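Local coordinates for protein SusD homolog (Bacteroides thetaiotaomicron, PDB 4MRU) that probably binds mucin O-glycans at the bacterial cell surface as a SusD-like, TPR-related lipoprotein, at residues A[326-331]-A[420-425]; A[262-267]-A[278-283]; A[205-210]-A[220-225]; A[118-123]-A[424-429]. All coordinates share one frame; numbering follows the deposited sequence.

Contact 1: residues A[326-331]-A[420-425]; sequences TASEVA and WIALFP
Ser328 and Glu329, in the first turn of helix 327-339, face Ala422 and Leu423 at the end of helix 408-423, a helix-to-helix packing inside the largely helical SusD-like fold. Apolar and polar surfaces meet here without a direct hydrogen bond. In one of its two modelled conformers, Ser328 OG lies 3.4 Å from Ala422 CB and bonds to the carbonyl of Gly355 in helix 348-363. Beside it, methyl CD2 of Leu423 comes up to OE1 of Glu329 at 3.6 Å. Glu329 reaches there with CG anti to the backbone N (chi1 177°) and the rest of its chain extended, and its other oxygen, OE2, forms a salt bridge with NE of Arg205. Polar bridging is left to one water. Thr326 is the N-cap of helix 327-339: its OG1 accepts from Glu329 N at 3.2 Å. That same OG1 lies 2.6 Å from the water, which donates to Ala422 O over 3.1 Å.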
loop_
_atom_site.group_PDB
_atom_site.type_symbol
_atom_site.label_atom_id
_atom_site.label_comp_id
_atom_site.label_asym_id
_atom_site.label_seq_id
_atom_site.Cartn_x
_atom_site.Cartn_y
_atom_site.Cartn_z
ATOM N N THR A 326 -4.654 4.923 -8.489
ATOM C CA THR A 326 -5.529 4.769 -9.630
ATOM C C THR A 326 -6.954 5.269 -9.382
ATOM O O THR A 326 -7.430 5.423 -8.251
ATOM C CB THR A 326 -5.671 3.307 -10.029
ATOM O OG1 THR A 326 -6.393 2.615 -8.985
ATOM C CG2 THR A 326 -4.310 2.694 -10.299
ATOM N N ALA A 327 -7.623 5.520 -10.482
ATOM C CA ALA A 327 -9.049 5.864 -10.466
ATOM C C ALA A 327 -9.875 4.839 -9.721
ATOM O O ALA A 327 -10.787 5.210 -9.014
ATOM C CB ALA A 327 -9.557 6.020 -11.880
ATOM N N SER A 328 -9.575 3.553 -9.866
ATOM C CA SER A 328 -10.306 2.516 -9.119
ATOM C C SER A 328 -10.177 2.721 -7.613
ATOM O O SER A 328 -11.162 2.698 -6.883
ATOM C CB SER A 328 -9.810 1.114 -9.484
ATOM O OG SER A 328 -10.514 0.130 -8.775
ATOM N N GLU A 329 -8.968 2.976 -7.141
ATOM C CA GLU A 329 -8.752 3.171 -5.686
ATOM C C GLU A 329 -9.551 4.369 -5.182
ATOM O O GLU A 329 -10.233 4.325 -4.141
ATOM C CB GLU A 329 -7.268 3.347 -5.332
ATOM C CG GLU A 329 -7.054 3.616 -3.818
ATOM C CD GLU A 329 -5.619 3.989 -3.343
ATOM O OE1 GLU A 329 -4.628 3.891 -4.101
ATOM O OE2 GLU A 329 -5.499 4.408 -2.160
ATOM N N VAL A 330 -9.523 5.451 -5.950
ATOM C CA VAL A 330 -10.263 6.672 -5.586
ATOM C C VAL A 330 -11.775 6.418 -5.540
ATOM O O VAL A 330 -12.443 6.839 -4.615
ATOM C CB VAL A 330 -9.922 7.818 -6.572
ATOM C CG1 VAL A 330 -10.897 8.985 -6.442
ATOM C CG2 VAL A 330 -8.527 8.292 -6.290
ATOM N N ALA A 331 -12.289 5.634 -6.494
ATOM C CA ALA A 331 -13.687 5.264 -6.482
ATOM C C ALA A 331 -14.046 4.453 -5.227
ATOM O O ALA A 331 -15.097 4.671 -4.651
ATOM C CB ALA A 331 -14.070 4.499 -7.756
ATOM N N TRP A 420 -8.707 -4.003 -2.524
ATOM C CA TRP A 420 -7.488 -4.859 -2.337
ATOM C C TRP A 420 -7.096 -5.643 -3.580
ATOM O O TRP A 420 -5.890 -5.718 -3.923
ATOM C CB TRP A 420 -7.732 -5.788 -1.166
ATOM C CG TRP A 420 -6.806 -6.875 -0.900
ATOM C CD1 TRP A 420 -5.622 -6.803 -0.272
ATOM C CD2 TRP A 420 -7.067 -8.258 -1.112
ATOM N NE1 TRP A 420 -5.097 -8.055 -0.091
ATOM C CE2 TRP A 420 -5.967 -8.971 -0.596
ATOM C CE3 TRP A 420 -8.140 -8.969 -1.671
ATOM C CZ2 TRP A 420 -5.886 -10.337 -0.655
ATOM C CZ3 TRP A 420 -8.082 -10.340 -1.688
ATOM C CH2 TRP A 420 -6.966 -11.019 -1.185
ATOM N N ILE A 421 -8.082 -6.229 -4.257
ATOM C CA ILE A 421 -7.842 -6.842 -5.541
ATOM C C ILE A 421 -7.315 -5.789 -6.562
ATOM O O ILE A 421 -6.322 -6.010 -7.278
ATOM C CB ILE A 421 -9.103 -7.517 -6.083
ATOM C CG1 ILE A 421 -9.488 -8.716 -5.195
ATOM C CG2 ILE A 421 -8.873 -7.921 -7.536
ATOM C CD1 ILE A 421 -10.817 -9.344 -5.577
ATOM N N ALA A 422 -7.997 -4.649 -6.635
ATOM C CA ALA A 422 -7.607 -3.585 -7.566
ATOM C C ALA A 422 -6.248 -2.918 -7.277
ATOM O O ALA A 422 -5.618 -2.359 -8.148
ATOM C CB ALA A 422 -8.694 -2.514 -7.603
ATOM N N LEU A 423 -5.825 -2.977 -6.027
ATOM C CA LEU A 423 -4.564 -2.396 -5.598
ATOM C C LEU A 423 -3.327 -3.239 -5.915
ATOM O O LEU A 423 -2.202 -2.764 -5.818
ATOM C CB LEU A 423 -4.621 -2.184 -4.058
ATOM C CG LEU A 423 -5.177 -0.860 -3.569
ATOM C CD1 LEU A 423 -5.484 -0.956 -2.067
ATOM C CD2 LEU A 423 -4.208 0.295 -3.859
ATOM N N PHE A 424 -3.523 -4.525 -6.200
ATOM C CA PHE A 424 -2.395 -5.437 -6.351
ATOM C C PHE A 424 -1.422 -4.814 -7.347
ATOM O O PHE A 424 -1.861 -4.388 -8.385
ATOM C CB PHE A 424 -2.921 -6.783 -6.824
ATOM C CG PHE A 424 -1.859 -7.795 -7.128
ATOM C CD1 PHE A 424 -1.315 -8.580 -6.116
ATOM C CD2 PHE A 424 -1.440 -8.009 -8.413
ATOM C CE1 PHE A 424 -0.356 -9.552 -6.399
ATOM C CE2 PHE A 424 -0.448 -8.977 -8.701
ATOM C CZ PHE A 424 0.074 -9.738 -7.684
ATOM N N PRO A 425 -0.105 -4.801 -7.068
ATOM C CA PRO A 425 0.686 -5.367 -5.946
ATOM C C PRO A 425 1.145 -4.342 -4.885
ATOM O O PRO A 425 2.228 -4.483 -4.302
ATOM C CB PRO A 425 1.917 -5.924 -6.682
ATOM C CG PRO A 425 2.167 -4.822 -7.723
ATOM C CD PRO A 425 0.777 -4.341 -8.150
HETATM O O HOH W 1 -5.315 0.641 -7.599
#

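Contact 2: residues A[262-267]-A[278-283]; sequences ADIICY and KYFTKV
Phe280 carries this contact, set against Ile264 and Ile265 of helix 262-270. Coming along the chain, Tyr279 ends the short helix 276-279 and packs against its own neighbour: its CB sits 3.5 Å above the plane of the Phe280 ring, over the centre. Its hydroxyl is tied to the carbonyl of Ile421. Phe280 is the first residue to leave helical backbone angles, and its CG lies anti to the carbonyl carbon (chi1 -46°), which carries the ring over to the isoleucines. The face opposite Tyr279 CB receives CD1 of Ile265 in a CH-pi contact, 4.0 Å from the ring centroid and 24° off the normal. Ile265 CD1 is displaced toward the rim and lies 3.6 Å from Phe280 CE2, so the ring is clamped between two aliphatic carbons. Ile264 CG2 lies 4.0 Å from Phe280 CZ, approaching the far end of the ring obliquely. Past the ring, Thr281 binds the loop at Asn313 and the chain runs on into strand 283-284. Val260 of strand 258-260 touches both Ile265 and Phe280, while Trp420 of helix 408-423 packs on Ile264, and Phe424 just beyond that helix meets the Phe280 ring edge-to-face.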
loop_
_atom_site.group_PDB
_atom_site.type_symbol
_atom_site.label_atom_id
_atom_site.label_comp_id
_atom_site.label_asym_id
_atom_site.label_seq_id
_atom_site.Cartn_x
_atom_site.Cartn_y
_atom_site.Cartn_z
ATOM N N ALA A 262 -1.607 -17.309 -1.057
ATOM C CA ALA A 262 -2.824 -18.078 -1.083
ATOM C C ALA A 262 -4.057 -17.179 -1.044
ATOM O O ALA A 262 -5.078 -17.486 -1.671
ATOM C CB ALA A 262 -2.863 -19.027 0.088
ATOM N N ASP A 263 -3.971 -16.094 -0.282
ATOM C CA ASP A 263 -5.172 -15.300 0.000
ATOM C C ASP A 263 -5.742 -14.706 -1.256
ATOM O O ASP A 263 -6.921 -14.901 -1.569
ATOM C CB ASP A 263 -4.872 -14.189 1.004
ATOM C CG ASP A 263 -4.263 -14.718 2.279
ATOM O OD1 ASP A 263 -3.019 -14.917 2.333
ATOM O OD2 ASP A 263 -5.056 -14.936 3.204
ATOM N N ILE A 264 -4.924 -13.990 -2.007
ATOM C CA ILE A 264 -5.438 -13.325 -3.207
ATOM C C ILE A 264 -5.941 -14.350 -4.245
ATOM O O ILE A 264 -6.954 -14.123 -4.916
ATOM C CB ILE A 264 -4.433 -12.347 -3.814
ATOM C CG1 ILE A 264 -5.151 -11.510 -4.897
ATOM C CG2 ILE A 264 -3.200 -13.080 -4.363
ATOM C CD1 ILE A 264 -4.467 -10.230 -5.234
ATOM N N ILE A 265 -5.303 -15.509 -4.318
ATOM C CA ILE A 265 -5.804 -16.585 -5.172
ATOM C C ILE A 265 -7.146 -17.194 -4.697
ATOM O O ILE A 265 -8.009 -17.503 -5.528
ATOM C CB ILE A 265 -4.746 -17.693 -5.324
ATOM C CG1 ILE A 265 -3.489 -17.135 -5.962
ATOM C CG2 ILE A 265 -5.281 -18.841 -6.165
ATOM C CD1 ILE A 265 -3.635 -16.752 -7.411
ATOM N N CYS A 266 -7.331 -17.373 -3.388
ATOM C CA CYS A 266 -8.592 -17.872 -2.862
ATOM C C CYS A 266 -9.765 -16.987 -3.245
ATOM O O CYS A 266 -10.811 -17.474 -3.691
ATOM C CB CYS A 266 -8.569 -17.959 -1.328
ATOM S SG CYS A 266 -7.606 -19.342 -0.719
ATOM N N TYR A 267 -9.606 -15.677 -3.065
ATOM C CA TYR A 267 -10.647 -14.771 -3.442
ATOM C C TYR A 267 -10.863 -14.769 -4.976
ATOM O O TYR A 267 -11.974 -14.921 -5.419
ATOM C CB TYR A 267 -10.342 -13.347 -3.004
ATOM C CG TYR A 267 -10.558 -13.068 -1.544
ATOM C CD1 TYR A 267 -9.610 -13.428 -0.582
ATOM C CD2 TYR A 267 -11.733 -12.425 -1.108
ATOM C CE1 TYR A 267 -9.796 -13.135 0.746
ATOM C CE2 TYR A 267 -11.930 -12.163 0.228
ATOM C CZ TYR A 267 -10.987 -12.515 1.148
ATOM O OH TYR A 267 -11.227 -12.195 2.456
ATOM N N LYS A 278 -4.350 -11.231 -16.214
ATOM C CA LYS A 278 -3.567 -9.996 -16.261
ATOM C C LYS A 278 -2.690 -9.838 -15.011
ATOM O O LYS A 278 -1.710 -9.118 -15.038
ATOM C CB LYS A 278 -4.490 -8.789 -16.370
ATOM C CG LYS A 278 -5.474 -8.872 -17.577
ATOM C CD LYS A 278 -4.734 -8.737 -18.865
ATOM C CE LYS A 278 -5.686 -8.636 -20.066
ATOM N NZ LYS A 278 -6.716 -9.691 -20.019
ATOM N N TYR A 279 -3.051 -10.505 -13.934
ATOM C CA TYR A 279 -2.293 -10.394 -12.657
ATOM C C TYR A 279 -1.190 -11.437 -12.468
ATOM O O TYR A 279 -0.151 -11.150 -11.876
ATOM C CB TYR A 279 -3.228 -10.578 -11.491
ATOM C CG TYR A 279 -4.050 -9.373 -11.085
ATOM C CD1 TYR A 279 -4.407 -8.381 -12.002
ATOM C CD2 TYR A 279 -4.465 -9.226 -9.761
ATOM C CE1 TYR A 279 -5.153 -7.259 -11.607
ATOM C CE2 TYR A 279 -5.206 -8.107 -9.365
ATOM C CZ TYR A 279 -5.546 -7.141 -10.315
ATOM O OH TYR A 279 -6.289 -6.036 -9.949
ATOM N N PHE A 280 -1.462 -12.670 -12.913
ATOM C CA PHE A 280 -0.678 -13.842 -12.557
ATOM C C PHE A 280 -0.316 -14.707 -13.741
ATOM O O PHE A 280 -0.996 -14.697 -14.767
ATOM C CB PHE A 280 -1.472 -14.753 -11.632
ATOM C CG PHE A 280 -2.163 -14.049 -10.502
ATOM C CD1 PHE A 280 -1.458 -13.245 -9.621
ATOM C CD2 PHE A 280 -3.518 -14.264 -10.275
ATOM C CE1 PHE A 280 -2.087 -12.614 -8.566
ATOM C CE2 PHE A 280 -4.151 -13.633 -9.227
ATOM C CZ PHE A 280 -3.433 -12.803 -8.373
ATOM N N THR A 281 0.797 -15.421 -13.610
ATOM C CA THR A 281 1.111 -16.509 -14.500
ATOM C C THR A 281 0.371 -17.780 -14.033
ATOM O O THR A 281 -0.010 -17.923 -12.848
ATOM C CB THR A 281 2.623 -16.811 -14.516
ATOM O OG1 THR A 281 3.024 -17.224 -13.210
ATOM C CG2 THR A 281 3.412 -15.582 -14.891
ATOM N N LYS A 282 0.147 -18.670 -14.993
ATOM C CA LYS A 282 -0.397 -19.989 -14.749
ATOM C C LYS A 282 0.702 -20.974 -14.475
ATOM O O LYS A 282 1.791 -20.844 -15.032
ATOM C CB LYS A 282 -1.158 -20.480 -15.982
ATOM C CG LYS A 282 -2.499 -19.803 -16.189
ATOM C CD LYS A 282 -3.326 -20.591 -17.196
ATOM C CE LYS A 282 -4.792 -20.167 -17.168
ATOM N NZ LYS A 282 -5.592 -20.840 -18.243
ATOM N N VAL A 283 0.410 -21.955 -13.614
ATOM C CA VAL A 283 1.257 -23.077 -13.376
ATOM C C VAL A 283 0.608 -24.183 -14.152
ATOM O O VAL A 283 -0.591 -24.375 -14.030
ATOM C CB VAL A 283 1.258 -23.542 -11.920
ATOM C CG1 VAL A 283 2.108 -24.807 -11.817
ATOM C CG2 VAL A 283 1.761 -22.476 -10.970
#

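Contact 3: residues A[205-210]-A[220-225]; sequences RMAMRL and QSIAEK. With EDO (1,2-ethanediol), chain F.
Ala207 CB meets Ala223 CB at 3.8 Å, the point where helix 192-209 and helix 216-229 lie against each other in a helical hairpin. With CA atoms of these two alanines only 5.7 Å apart, the backbones come close, and CG2 of Ile222 adds a second methyl at 4.1 Å from Ala207 CB. Arg205 leaves the same helix in another direction. From CB its chain puts CG anti to the backbone N (chi1 180°), runs on through CD and bends at chi3 (-89°), swinging the guanidinium into a polar cluster. NE is engaged by Glu329; Arg205 NH1 donates to O1 of a 1,2-ethanediol at 2.9 Å and also to OE1 of Gln119; Arg205 NH2 donates to the diol's O2 at 3.1 Å. O1 lies at the guanidinium edge, near its plane. A leucine here would probably leave Glu329 without its charged mate and the diol without both of these donors. The diol most likely came from the crystallisation liquor. Chemically the two sides of helix 192-209 are thus divided: small apolar residues permit close helix packing, whereas the arginine's N-H groups serve several acceptors at once, which probably spreads its charge among them.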
loop_
_atom_site.group_PDB
_atom_site.type_symbol
_atom_site.label_atom_id
_atom_site.label_comp_id
_atom_site.label_asym_id
_atom_site.label_seq_id
_atom_site.Cartn_x
_atom_site.Cartn_y
_atom_site.Cartn_z
ATOM N N ARG A 205 -7.198 9.619 0.505
ATOM C CA ARG A 205 -6.701 8.381 1.086
ATOM C C ARG A 205 -6.335 8.574 2.563
ATOM O O ARG A 205 -6.726 7.813 3.409
ATOM C CB ARG A 205 -5.467 7.917 0.329
ATOM C CG ARG A 205 -4.880 6.640 0.868
ATOM C CD ARG A 205 -3.436 6.432 0.391
ATOM N NE ARG A 205 -3.393 5.711 -0.874
ATOM C CZ ARG A 205 -2.266 5.459 -1.540
ATOM N NH1 ARG A 205 -1.104 5.894 -1.059
ATOM N NH2 ARG A 205 -2.309 4.782 -2.681
HETATM N N MSE A 206 -5.572 9.625 2.833
HETATM C CA MSE A 206 -5.107 9.903 4.183
HETATM C C MSE A 206 -6.238 10.302 5.103
HETATM O O MSE A 206 -6.260 9.892 6.262
HETATM C CB MSE A 206 -4.094 11.024 4.098
HETATM C CG MSE A 206 -2.791 10.547 3.463
HETATM SE SE MSE A 206 -1.582 12.101 3.210
HETATM C CE MSE A 206 -1.832 13.037 4.935
ATOM N N ALA A 207 -7.208 11.049 4.600
ATOM C CA ALA A 207 -8.413 11.332 5.391
ATOM C C ALA A 207 -9.128 10.049 5.794
ATOM O O ALA A 207 -9.519 9.882 6.952
ATOM C CB ALA A 207 -9.347 12.269 4.632
HETATM N N MSE A 208 -9.339 9.121 4.855
HETATM C CA MSE A 208 -10.103 7.906 5.166
HETATM C C MSE A 208 -9.371 7.072 6.209
HETATM O O MSE A 208 -9.993 6.476 7.082
HETATM C CB MSE A 208 -10.342 7.084 3.881
HETATM C CG MSE A 208 -11.458 6.065 4.058
HETATM SE SE MSE A 208 -13.224 6.945 4.314
HETATM C CE MSE A 208 -13.230 8.031 2.696
ATOM N N ARG A 209 -8.052 7.145 6.195
ATOM C CA ARG A 209 -7.187 6.419 7.115
ATOM C C ARG A 209 -7.499 6.782 8.546
ATOM O O ARG A 209 -7.374 5.925 9.410
ATOM C CB ARG A 209 -5.696 6.684 6.830
ATOM C CG ARG A 209 -4.781 5.703 7.547
ATOM C CD ARG A 209 -4.545 4.389 6.774
ATOM N NE ARG A 209 -3.542 4.621 5.741
ATOM C CZ ARG A 209 -3.613 4.321 4.455
ATOM N NH1 ARG A 209 -4.652 3.679 3.923
ATOM N NH2 ARG A 209 -2.571 4.648 3.696
ATOM N N LEU A 210 -7.938 8.027 8.784
ATOM C CA LEU A 210 -8.147 8.517 10.137
ATOM C C LEU A 210 -9.607 8.475 10.615
ATOM O O LEU A 210 -9.955 9.090 11.653
ATOM C CB LEU A 210 -7.638 9.959 10.258
ATOM C CG LEU A 210 -6.241 10.255 9.697
ATOM C CD1 LEU A 210 -5.844 11.680 10.051
ATOM C CD2 LEU A 210 -5.226 9.256 10.195
ATOM N N GLN A 220 -13.106 13.966 7.621
ATOM C CA GLN A 220 -14.270 14.071 6.743
ATOM C C GLN A 220 -14.253 15.369 5.899
ATOM O O GLN A 220 -14.510 15.331 4.691
ATOM C CB GLN A 220 -15.544 13.964 7.567
ATOM C CG GLN A 220 -16.789 14.058 6.709
ATOM C CD GLN A 220 -18.058 14.015 7.494
ATOM O OE1 GLN A 220 -18.098 13.534 8.661
ATOM N NE2 GLN A 220 -19.134 14.482 6.859
ATOM N N SER A 221 -13.921 16.489 6.534
ATOM C CA SER A 221 -13.879 17.801 5.902
ATOM C C SER A 221 -12.790 17.829 4.855
ATOM O O SER A 221 -13.013 18.256 3.748
ATOM C CB SER A 221 -13.632 18.877 6.955
ATOM O OG SER A 221 -13.488 20.126 6.367
ATOM N N ILE A 222 -11.627 17.291 5.210
ATOM C CA ILE A 222 -10.508 17.188 4.250
ATOM C C ILE A 222 -10.921 16.355 3.039
ATOM O O ILE A 222 -10.714 16.783 1.887
ATOM C CB ILE A 222 -9.258 16.610 4.927
ATOM C CG1 ILE A 222 -8.672 17.647 5.896
ATOM C CG2 ILE A 222 -8.200 16.167 3.909
ATOM C CD1 ILE A 222 -7.774 17.029 6.963
ATOM N N ALA A 223 -11.554 15.209 3.281
ATOM C CA ALA A 223 -11.994 14.331 2.178
ATOM C C ALA A 223 -13.000 15.003 1.259
ATOM O O ALA A 223 -12.889 14.926 0.036
ATOM C CB ALA A 223 -12.590 13.053 2.732
ATOM N N GLU A 224 -13.993 15.655 1.861
ATOM C CA GLU A 224 -15.001 16.346 1.107
ATOM C C GLU A 224 -14.405 17.475 0.262
ATOM O O GLU A 224 -14.734 17.616 -0.919
ATOM C CB GLU A 224 -16.106 16.880 2.045
ATOM C CG GLU A 224 -16.937 15.728 2.600
ATOM C CD GLU A 224 -17.948 16.124 3.664
ATOM O OE1 GLU A 224 -17.843 17.215 4.265
ATOM O OE2 GLU A 224 -18.841 15.313 3.961
ATOM N N LYS A 225 -13.520 18.268 0.841
ATOM C CA LYS A 225 -12.897 19.355 0.083
ATOM C C LYS A 225 -12.019 18.817 -1.049
ATOM O O LYS A 225 -11.972 19.408 -2.152
ATOM C CB LYS A 225 -12.064 20.276 0.965
ATOM C CG LYS A 225 -12.947 21.142 1.842
ATOM C CD LYS A 225 -12.112 21.920 2.875
ATOM C CE LYS A 225 -13.014 22.757 3.779
ATOM N NZ LYS A 225 -12.263 23.854 4.447
HETATM C C1 EDO F . 1.702 5.971 -2.930
HETATM O O1 EDO F . 1.705 5.400 -1.617
HETATM C C2 EDO F . 1.805 4.780 -3.817
HETATM O O2 EDO F . 0.609 4.068 -3.555
#

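Contact 4: residues A[118-123]-A[424-429]; sequences MQRVTD and FPNGIE. With EDO (1,2-ethanediol), chain F.
Across this contact the CA atoms of Arg120 and Ile428 come within 7.0 Å. The two side chains cross at about a right angle: Arg120, bent at chi3 (49°), brings NH1 to 3.7 Å from CB of Ile428, whose CG2 branch lies over one face of the guanidinium. NH2 forms a salt bridge with Glu47, while two waters at the guanidinium edge each accept from NH1. One donates to Asn426 OD1 at 2.9 Å; the other lies within hydrogen-bonding distance of OD1 and accepts from Ile428 N. Asn426 is an N-cap, its OD1 taking a weak bond from Glu429 N; ND2 donates to O2 of a 1,2-ethanediol at 2.9 Å. Replacing it with a leucine would probably cost the waters their link to OD1, the diol an N-H donor and the helix start its weak side-chain cap. A third water accepts from Gln119 NE2 at 3.1 Å and donates to Glu429 OE1 at 2.6 Å. Gln119 NE2 also donates to Asp123 OD2 at 2.8 Å. Arg209 bridges the two carboxylates, probably easing their repulsion. Here an asparagine N-cap opens helix 427-437 where it packs on helix 104-125 in the buried, helical centre of the SusD-like fold.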
loop_
_atom_site.group_PDB
_atom_site.type_symbol
_atom_site.label_atom_id
_atom_site.label_comp_id
_atom_site.label_asym_id
_atom_site.label_seq_id
_atom_site.Cartn_x
_atom_site.Cartn_y
_atom_site.Cartn_z
HETATM N N MSE A 118 6.667 9.526 2.685
HETATM C CA MSE A 118 6.655 9.344 4.118
HETATM C C MSE A 118 5.293 8.962 4.685
HETATM O O MSE A 118 5.221 8.462 5.820
HETATM C CB MSE A 118 7.109 10.634 4.780
HETATM C CG MSE A 118 8.571 10.962 4.474
HETATM SE SE MSE A 118 9.778 9.518 5.117
HETATM C CE MSE A 118 11.415 9.983 4.104
ATOM N N GLN A 119 4.211 9.189 3.948
ATOM C CA GLN A 119 2.903 8.662 4.374
ATOM C C GLN A 119 3.001 7.141 4.592
ATOM O O GLN A 119 2.471 6.581 5.571
ATOM C CB GLN A 119 1.795 9.022 3.368
ATOM C CG GLN A 119 0.421 8.368 3.604
ATOM C CD GLN A 119 0.220 7.192 2.674
ATOM O OE1 GLN A 119 -0.017 7.370 1.483
ATOM N NE2 GLN A 119 0.353 5.982 3.196
ATOM N N ARG A 120 3.722 6.473 3.714
ATOM C CA ARG A 120 3.889 5.033 3.790
ATOM C C ARG A 120 4.717 4.680 5.032
ATOM O O ARG A 120 4.403 3.738 5.765
ATOM C CB ARG A 120 4.557 4.489 2.545
ATOM C CG ARG A 120 3.673 4.431 1.304
ATOM C CD ARG A 120 4.459 4.565 0.031
ATOM N NE ARG A 120 5.624 3.661 -0.011
ATOM C CZ ARG A 120 5.561 2.384 -0.380
ATOM N NH1 ARG A 120 4.391 1.816 -0.689
ATOM N NH2 ARG A 120 6.644 1.663 -0.368
ATOM N N VAL A 121 5.780 5.426 5.266
ATOM C CA VAL A 121 6.673 5.114 6.371
ATOM C C VAL A 121 5.997 5.290 7.729
ATOM O O VAL A 121 6.120 4.438 8.590
ATOM C CB VAL A 121 7.961 5.967 6.297
ATOM C CG1 VAL A 121 8.904 5.657 7.436
ATOM C CG2 VAL A 121 8.658 5.714 4.949
ATOM N N THR A 122 5.267 6.389 7.943
ATOM C CA THR A 122 4.581 6.516 9.215
ATOM C C THR A 122 3.485 5.430 9.349
ATOM O O THR A 122 3.257 4.946 10.455
ATOM C CB THR A 122 3.974 7.908 9.499
ATOM O OG1 THR A 122 3.409 7.902 10.827
ATOM C CG2 THR A 122 2.914 8.292 8.531
ATOM N N ASP A 123 2.829 5.069 8.264
ATOM C CA ASP A 123 1.818 4.000 8.339
ATOM C C ASP A 123 2.407 2.654 8.745
ATOM O O ASP A 123 1.736 1.864 9.424
ATOM C CB ASP A 123 1.059 3.840 7.018
ATOM C CG ASP A 123 0.012 4.930 6.801
ATOM O OD1 ASP A 123 -0.220 5.745 7.724
ATOM O OD2 ASP A 123 -0.540 4.969 5.688
ATOM N N PHE A 424 -3.523 -4.525 -6.200
ATOM C CA PHE A 424 -2.395 -5.437 -6.351
ATOM C C PHE A 424 -1.422 -4.814 -7.347
ATOM O O PHE A 424 -1.861 -4.388 -8.385
ATOM C CB PHE A 424 -2.921 -6.783 -6.824
ATOM C CG PHE A 424 -1.859 -7.795 -7.128
ATOM C CD1 PHE A 424 -1.315 -8.580 -6.116
ATOM C CD2 PHE A 424 -1.440 -8.009 -8.413
ATOM C CE1 PHE A 424 -0.356 -9.552 -6.399
ATOM C CE2 PHE A 424 -0.448 -8.977 -8.701
ATOM C CZ PHE A 424 0.074 -9.738 -7.684
ATOM N N PRO A 425 -0.105 -4.801 -7.068
ATOM C CA PRO A 425 0.686 -5.367 -5.946
ATOM C C PRO A 425 1.145 -4.342 -4.885
ATOM O O PRO A 425 2.228 -4.483 -4.302
ATOM C CB PRO A 425 1.917 -5.924 -6.682
ATOM C CG PRO A 425 2.167 -4.822 -7.723
ATOM C CD PRO A 425 0.777 -4.341 -8.150
ATOM N N ASN A 426 0.323 -3.325 -4.617
ATOM C CA ASN A 426 0.617 -2.265 -3.640
ATOM C C ASN A 426 0.323 -2.770 -2.179
ATOM O O ASN A 426 -0.709 -2.443 -1.565
ATOM C CB ASN A 426 -0.204 -1.041 -3.970
ATOM C CG ASN A 426 0.216 0.214 -3.195
ATOM O OD1 ASN A 426 0.931 0.169 -2.202
ATOM N ND2 ASN A 426 -0.256 1.338 -3.664
ATOM N N GLY A 427 1.235 -3.576 -1.655
ATOM C CA GLY A 427 1.013 -4.297 -0.399
ATOM C C GLY A 427 1.014 -3.386 0.798
ATOM O O GLY A 427 0.335 -3.656 1.783
ATOM N N ILE A 428 1.801 -2.300 0.755
ATOM C CA ILE A 428 1.868 -1.428 1.929
ATOM C C ILE A 428 0.489 -0.770 2.092
ATOM O O ILE A 428 -0.093 -0.764 3.183
ATOM C CB ILE A 428 2.992 -0.387 1.875
ATOM C CG1 ILE A 428 4.381 -1.064 1.887
ATOM C CG2 ILE A 428 2.892 0.587 3.062
ATOM C CD1 ILE A 428 4.740 -1.871 3.138
ATOM N N GLU A 429 -0.095 -0.276 1.013
ATOM C CA GLU A 429 -1.429 0.331 1.135
ATOM C C GLU A 429 -2.495 -0.679 1.558
ATOM O O GLU A 429 -3.315 -0.361 2.419
ATOM C CB GLU A 429 -1.860 0.982 -0.162
ATOM C CG GLU A 429 -3.259 1.605 -0.117
ATOM C CD GLU A 429 -3.386 2.747 0.902
ATOM O OE1 GLU A 429 -2.375 3.291 1.401
ATOM O OE2 GLU A 429 -4.516 3.089 1.253
HETATM C C1 EDO F . 1.702 5.971 -2.930
HETATM O O1 EDO F . 1.705 5.400 -1.617
HETATM C C2 EDO F . 1.805 4.780 -3.817
HETATM O O2 EDO F . 0.609 4.068 -3.555
HETATM O O HOH W 2 0.178 3.387 1.532
HETATM O O HOH W 3 1.629 2.572 -0.796
HETATM O O HOH W 4 3.298 -0.863 -1.576
#

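From the N terminus, helix 104-125 comes first and waits some 300 residues for its partner, so contact 4 closes the longest loop and encloses contacts 3 and 2 in turn. Contact 3 closes a short helical hairpin; contact 2 closes another short loop later on. Contact 1 opens after both and ends on the same chain segment as contact 4, sharing Phe424 and Pro425 where helix 408-423 passes into helix 427-437. Arg205 and Arg209 join contact 3 to contacts 1 and 4 through carboxylates, while Phe424 carries contacts 1 and 4 over to contact 2. Contacts 2 and 3, their centres 32 Å apart, do not touch.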